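Local coordinates for protein PTS system, IIA component (Streptococcus pneumoniae serotype 4, PDB 5T3U) that probably passes phosphate to its IIB partner as the cytoplasmic IIA component of a phosphotransferase system associated with fucose utilization, at residues Ala14-Phe19 / Gly80-Val85; Gly101-Leu106 / His125-Ser130. One frame throughout, in Å; residues are numbered along the deposited sequence.

In the fold
From the N terminus, strand 7-16 runs through the parallel sheet and ends in 14-19, the first half of contact 1. The chain then makes helix 19-31, strand 39-44, helix 50-65 and strand 68-75 before 80-85 opens helix 81-90 and closes the loop of contact 1. Contact 2 follows in series: strand 96-100 leads into 101-106, and a shorter excursion, largely helical, returns through 125-130 at the end of helix 120-129. Contact 1 ties the C-terminal end of strand 7-16 to the start of helix 81-90; contact 2 joins helices 104-112 and 120-129. Their centres lie about 17 Å apart, yet F19 CE2 and F102 CZ meet at 3.3 Å, and both contacts touch the second subunit.

Contact 1. Residues Ala14-Phe19 / Gly80-Val85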
loop_
_atom_site.group_PDB
_atom_site.type_symbol
_atom_site.label_atom_id
_atom_site.label_comp_id
_atom_site.label_asym_id
_atom_site.label_seq_id
_atom_site.Cartn_x
_atom_site.Cartn_y
_atom_site.Cartn_z
ATOM N N ALA A 14 -10.064 -3.039 -0.029
ATOM C CA ALA A 14 -10.924 -1.862 0.145
ATOM C C ALA A 14 -10.186 -0.689 0.773
ATOM O O ALA A 14 -9.392 -0.883 1.658
ATOM C CB ALA A 14 -12.132 -2.222 0.998
ATOM N N SER A 15 -10.469 0.538 0.331
ATOM C CA SER A 15 -9.812 1.698 0.912
ATOM C C SER A 15 -10.641 2.955 0.680
ATOM O O SER A 15 -11.525 2.978 -0.183
ATOM C CB SER A 15 -8.445 1.890 0.229
ATOM O OG SER A 15 -8.643 2.250 -1.124
ATOM N N HIS A 16 -10.340 4.023 1.407
ATOM C CA HIS A 16 -10.685 5.364 0.884
ATOM C C HIS A 16 -9.896 5.579 -0.421
ATOM O O HIS A 16 -8.771 5.094 -0.553
ATOM C CB HIS A 16 -10.261 6.434 1.870
ATOM C CG HIS A 16 -11.004 6.394 3.167
ATOM N ND1 HIS A 16 -10.622 5.584 4.217
ATOM C CD2 HIS A 16 -12.060 7.114 3.612
ATOM C CE1 HIS A 16 -11.419 5.798 5.249
ATOM N NE2 HIS A 16 -12.317 6.699 4.898
ATOM N N GLY A 17 -10.508 6.252 -1.396
ATOM C CA GLY A 17 -9.824 6.553 -2.646
ATOM C C GLY A 17 -9.314 5.378 -3.452
ATOM O O GLY A 17 -9.807 4.257 -3.325
ATOM N N ASN A 18 -8.310 5.672 -4.287
ATOM C CA ASN A 18 -7.794 4.801 -5.313
ATOM C C ASN A 18 -6.690 3.828 -4.836
ATOM O O ASN A 18 -6.143 3.084 -5.643
ATOM C CB ASN A 18 -7.257 5.666 -6.474
ATOM C CG ASN A 18 -8.363 6.418 -7.228
ATOM O OD1 ASN A 18 -9.544 6.062 -7.168
ATOM N ND2 ASN A 18 -7.977 7.455 -7.948
ATOM N N PHE A 19 -6.351 3.834 -3.548
ATOM C CA PHE A 19 -5.313 2.906 -3.028
ATOM C C PHE A 19 -5.546 1.441 -3.420
ATOM O O PHE A 19 -4.617 0.772 -3.928
ATOM C CB PHE A 19 -5.195 3.007 -1.504
ATOM C CG PHE A 19 -4.018 2.254 -0.910
ATOM C CD1 PHE A 19 -2.712 2.550 -1.291
ATOM C CD2 PHE A 19 -4.222 1.281 0.068
ATOM C CE1 PHE A 19 -1.645 1.906 -0.713
ATOM C CE2 PHE A 19 -3.162 0.618 0.632
ATOM C CZ PHE A 19 -1.846 0.933 0.220
ATOM N N GLY A 80 -10.211 3.710 9.576
ATOM C CA GLY A 80 -10.819 4.160 8.316
ATOM C C GLY A 80 -12.230 3.570 8.158
ATOM O O GLY A 80 -12.573 2.606 8.847
ATOM N N SER A 81 -13.034 4.133 7.258
ATOM C CA SER A 81 -14.423 3.681 7.094
ATOM C C SER A 81 -14.503 2.264 6.490
ATOM O O SER A 81 -15.303 1.466 6.976
ATOM C CB SER A 81 -15.269 4.662 6.277
ATOM O OG SER A 81 -15.387 5.924 6.929
ATOM N N PRO A 82 -13.669 1.932 5.462
ATOM C CA PRO A 82 -13.678 0.531 5.006
ATOM C C PRO A 82 -13.448 -0.453 6.157
ATOM O O PRO A 82 -14.182 -1.461 6.280
ATOM C CB PRO A 82 -12.511 0.472 3.984
ATOM C CG PRO A 82 -12.466 1.894 3.430
ATOM C CD PRO A 82 -12.734 2.756 4.651
ATOM N N ASN A 83 -12.465 -0.175 7.007
ATOM C CA ASN A 83 -12.239 -1.087 8.130
ATOM C C ASN A 83 -13.391 -1.082 9.131
ATOM O O ASN A 83 -13.724 -2.134 9.649
ATOM C CB ASN A 83 -10.962 -0.791 8.885
ATOM C CG ASN A 83 -10.451 -2.001 9.629
ATOM O OD1 ASN A 83 -10.544 -2.088 10.850
ATOM N ND2 ASN A 83 -9.937 -2.956 8.895
ATOM N N ASN A 84 -13.961 0.101 9.427
ATOM C CA ASN A 84 -15.074 0.185 10.390
ATOM C C ASN A 84 -16.275 -0.658 9.936
ATOM O O ASN A 84 -16.867 -1.406 10.723
ATOM C CB ASN A 84 -15.528 1.633 10.603
ATOM C CG ASN A 84 -14.531 2.463 11.404
ATOM O OD1 ASN A 84 -13.715 1.943 12.184
ATOM N ND2 ASN A 84 -14.610 3.773 11.221
ATOM N N VAL A 85 -16.619 -0.511 8.661
ATOM C CA VAL A 85 -17.706 -1.235 8.035
ATOM C C VAL A 85 -17.450 -2.754 8.025
ATOM O O VAL A 85 -18.329 -3.549 8.425
ATOM C CB VAL A 85 -17.991 -0.659 6.619
ATOM C CG1 VAL A 85 -18.898 -1.553 5.813
ATOM C CG2 VAL A 85 -18.615 0.735 6.717
#
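The imidazole of H16 projects from the end of strand 14-16 to the N-cap and first turn of helix 81-85, where CE1 does most of the touching. G80 CA meets this atom at the ring edge, near the ring plane. S81 N and P82 CD approach obliquely, S81 N lying 3.1 Å from H16 CE1 without a hydrogen bond and P82 CD 3.4 Å from the same carbon. With CG anti to the carbonyl carbon (chi1 -66°), the ring swings across to the helix although the CA-CB bond of H16 does not aim there. The side chains of H16 and P82 cross at about a right angle. The proline fills the angle between ring and strand: its CG rests 3.5 Å from the backbone carbon C of S15, and its CB reaches A14 CB at 4.0 Å. Strand and helix segments approach to 7.6 Å between axes and are joined here by packing alone. S15 turns away from the helix; its OG bonds to H16 O at 2.9 Å, from above the carbonyl plane, and to A20 N. D76 OD2 accepts from H16 N, and F30 of the second subunit meets the ring edge-to-face. A histidine at the C-terminal end of the first strand of a parallel alpha/beta sheet, beside a helix N terminus, marks the phosphorylation site of mannose-family IIA domains, and H16 is probably its counterpart here.

Contact 2. Residues Gly101-Leu106 / His125-Ser130; sequences GFNIPL and HNAQNS
N103 sets its side chain between its own backbone N and carbonyl carbon (chi1 57°), and with chi2 near zero (7°) it points ND2 at A127 O while still serving its own helix. The main partner of ND2 is G101 O of the second subunit, a bond returned by N103 of that subunit to G101 O here. Its second acceptor is A127 O at 3.1 Å, with an N-H...O angle of 157°; that oxygen lies close to the amide plane, and the donor is tilted from the plane of the A127 carbonyl. N103 OD1 accepts from L106 N, also at 3.1 Å, making N103 the N-cap of helix 104-106. One amide thus caps one helix, grips the C-terminal part of helix 120-129 and reaches the second subunit, three bonds together fixing its rotation. Apolar contact flanks them. L106 CB meets A127 CB at 3.7 Å. S130 CB lies against CB and CG of the P105 ring, 3.7 Å from CB, while its OG turns back to N126 O at 2.9 Å. The small A127 lets the backbones close to 5.1 Å between its CA and that of L106. The contact thus joins the start of helix 104-112, just past strand 96-100, to the end of helix 120-129; L106 also touches L74 of strand 68-75, F102 packs on A23 of helix 19-31, and L131 of the second subunit packs against A127.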
loop_
_atom_site.group_PDB
_atom_site.type_symbol
_atom_site.label_atom_id
_atom_site.label_comp_id
_atom_site.label_asym_id
_atom_site.label_seq_id
_atom_site.Cartn_x
_atom_site.Cartn_y
_atom_site.Cartn_z
ATOM N N GLY A 101 -3.939 -2.044 7.022
ATOM C CA GLY A 101 -2.576 -1.537 6.782
ATOM C C GLY A 101 -1.800 -2.300 5.713
ATOM O O GLY A 101 -0.556 -2.312 5.735
ATOM N N PHE A 102 -2.513 -2.910 4.755
ATOM C CA PHE A 102 -1.877 -3.771 3.754
ATOM C C PHE A 102 -0.865 -3.061 2.850
ATOM O O PHE A 102 -0.968 -1.847 2.600
ATOM C CB PHE A 102 -2.928 -4.499 2.880
ATOM C CG PHE A 102 -3.549 -3.648 1.789
ATOM C CD1 PHE A 102 -4.730 -2.941 2.017
ATOM C CD2 PHE A 102 -2.987 -3.599 0.520
ATOM C CE1 PHE A 102 -5.323 -2.151 0.992
ATOM C CE2 PHE A 102 -3.556 -2.819 -0.495
ATOM C CZ PHE A 102 -4.736 -2.099 -0.258
ATOM N N ASN A 103 0.063 -3.845 2.316
ATOM C CA ASN A 103 1.053 -3.360 1.370
ATOM C C ASN A 103 1.069 -4.286 0.142
ATOM O O ASN A 103 0.296 -5.238 0.069
ATOM C CB ASN A 103 2.438 -3.222 2.048
ATOM C CG ASN A 103 2.921 -4.513 2.665
ATOM O OD1 ASN A 103 2.290 -5.566 2.486
ATOM N ND2 ASN A 103 4.051 -4.456 3.397
ATOM N N ILE A 104 1.897 -3.980 -0.850
ATOM C CA ILE A 104 1.926 -4.805 -2.063
ATOM C C ILE A 104 2.376 -6.239 -1.731
ATOM O O ILE A 104 1.760 -7.186 -2.178
ATOM C CB ILE A 104 2.731 -4.114 -3.200
ATOM C CG1 ILE A 104 1.825 -3.128 -3.920
ATOM C CG2 ILE A 104 3.376 -5.133 -4.221
ATOM C CD1 ILE A 104 0.692 -3.749 -4.726
ATOM N N PRO A 105 3.416 -6.408 -0.891
ATOM C CA PRO A 105 3.817 -7.795 -0.558
ATOM C C PRO A 105 2.704 -8.695 0.014
ATOM O O PRO A 105 2.627 -9.872 -0.372
ATOM C CB PRO A 105 4.914 -7.587 0.483
ATOM C CG PRO A 105 5.563 -6.274 0.053
ATOM C CD PRO A 105 4.375 -5.425 -0.333
ATOM N N LEU A 106 1.871 -8.172 0.924
ATOM C CA LEU A 106 0.698 -8.912 1.404
ATOM C C LEU A 106 -0.258 -9.282 0.267
ATOM O O LEU A 106 -0.643 -10.460 0.119
ATOM C CB LEU A 106 -0.061 -8.110 2.474
ATOM C CG LEU A 106 -1.247 -8.848 3.184
ATOM C CD1 LEU A 106 -0.868 -10.183 3.807
ATOM C CD2 LEU A 106 -1.839 -7.941 4.259
ATOM N N HIS A 125 2.844 -11.750 9.295
ATOM C CA HIS A 125 4.162 -11.520 9.867
ATOM C C HIS A 125 5.185 -11.217 8.757
ATOM O O HIS A 125 5.961 -10.275 8.872
ATOM C CB HIS A 125 4.596 -12.726 10.729
ATOM C CG HIS A 125 5.960 -12.579 11.342
ATOM N ND1 HIS A 125 6.224 -11.713 12.383
ATOM C CD2 HIS A 125 7.136 -13.190 11.058
ATOM C CE1 HIS A 125 7.502 -11.795 12.713
ATOM N NE2 HIS A 125 8.077 -12.682 11.923
ATOM N N ASN A 126 5.176 -11.993 7.678
ATOM C CA ASN A 126 6.122 -11.732 6.595
ATOM C C ASN A 126 5.857 -10.390 5.872
ATOM O O ASN A 126 6.793 -9.731 5.419
ATOM C CB ASN A 126 6.122 -12.868 5.569
ATOM C CG ASN A 126 6.723 -14.179 6.101
ATOM O OD1 ASN A 126 7.425 -14.232 7.118
ATOM N ND2 ASN A 126 6.477 -15.241 5.362
ATOM N N ALA A 127 4.591 -10.014 5.754
ATOM C CA ALA A 127 4.213 -8.744 5.139
ATOM C C ALA A 127 4.665 -7.547 5.977
ATOM O O ALA A 127 5.076 -6.529 5.399
ATOM C CB ALA A 127 2.711 -8.681 4.910
ATOM N N GLN A 128 4.573 -7.658 7.311
ATOM C CA GLN A 128 5.141 -6.639 8.223
ATOM C C GLN A 128 6.655 -6.489 8.014
ATOM O O GLN A 128 7.160 -5.380 7.935
ATOM C CB GLN A 128 4.866 -6.957 9.706
ATOM C CG GLN A 128 3.379 -6.941 10.079
ATOM C CD GLN A 128 3.124 -7.482 11.472
ATOM O OE1 GLN A 128 3.890 -8.316 11.969
ATOM N NE2 GLN A 128 2.031 -7.027 12.106
ATOM N N ASN A 129 7.353 -7.613 7.892
ATOM C CA ASN A 129 8.789 -7.619 7.715
ATOM C C ASN A 129 9.201 -7.150 6.340
ATOM O O ASN A 129 10.366 -6.858 6.141
ATOM C CB ASN A 129 9.357 -9.024 7.940
ATOM C CG ASN A 129 9.481 -9.391 9.433
ATOM O OD1 ASN A 129 9.471 -8.525 10.317
ATOM N ND2 ASN A 129 9.614 -10.690 9.704
ATOM N N SER A 130 8.260 -7.150 5.382
ATOM C CA SER A 130 8.494 -6.616 4.033
ATOM C C SER A 130 8.456 -5.078 3.934
ATOM O O SER A 130 8.824 -4.513 2.901
ATOM C CB SER A 130 7.477 -7.165 3.071
ATOM O OG SER A 130 7.669 -8.558 2.874
#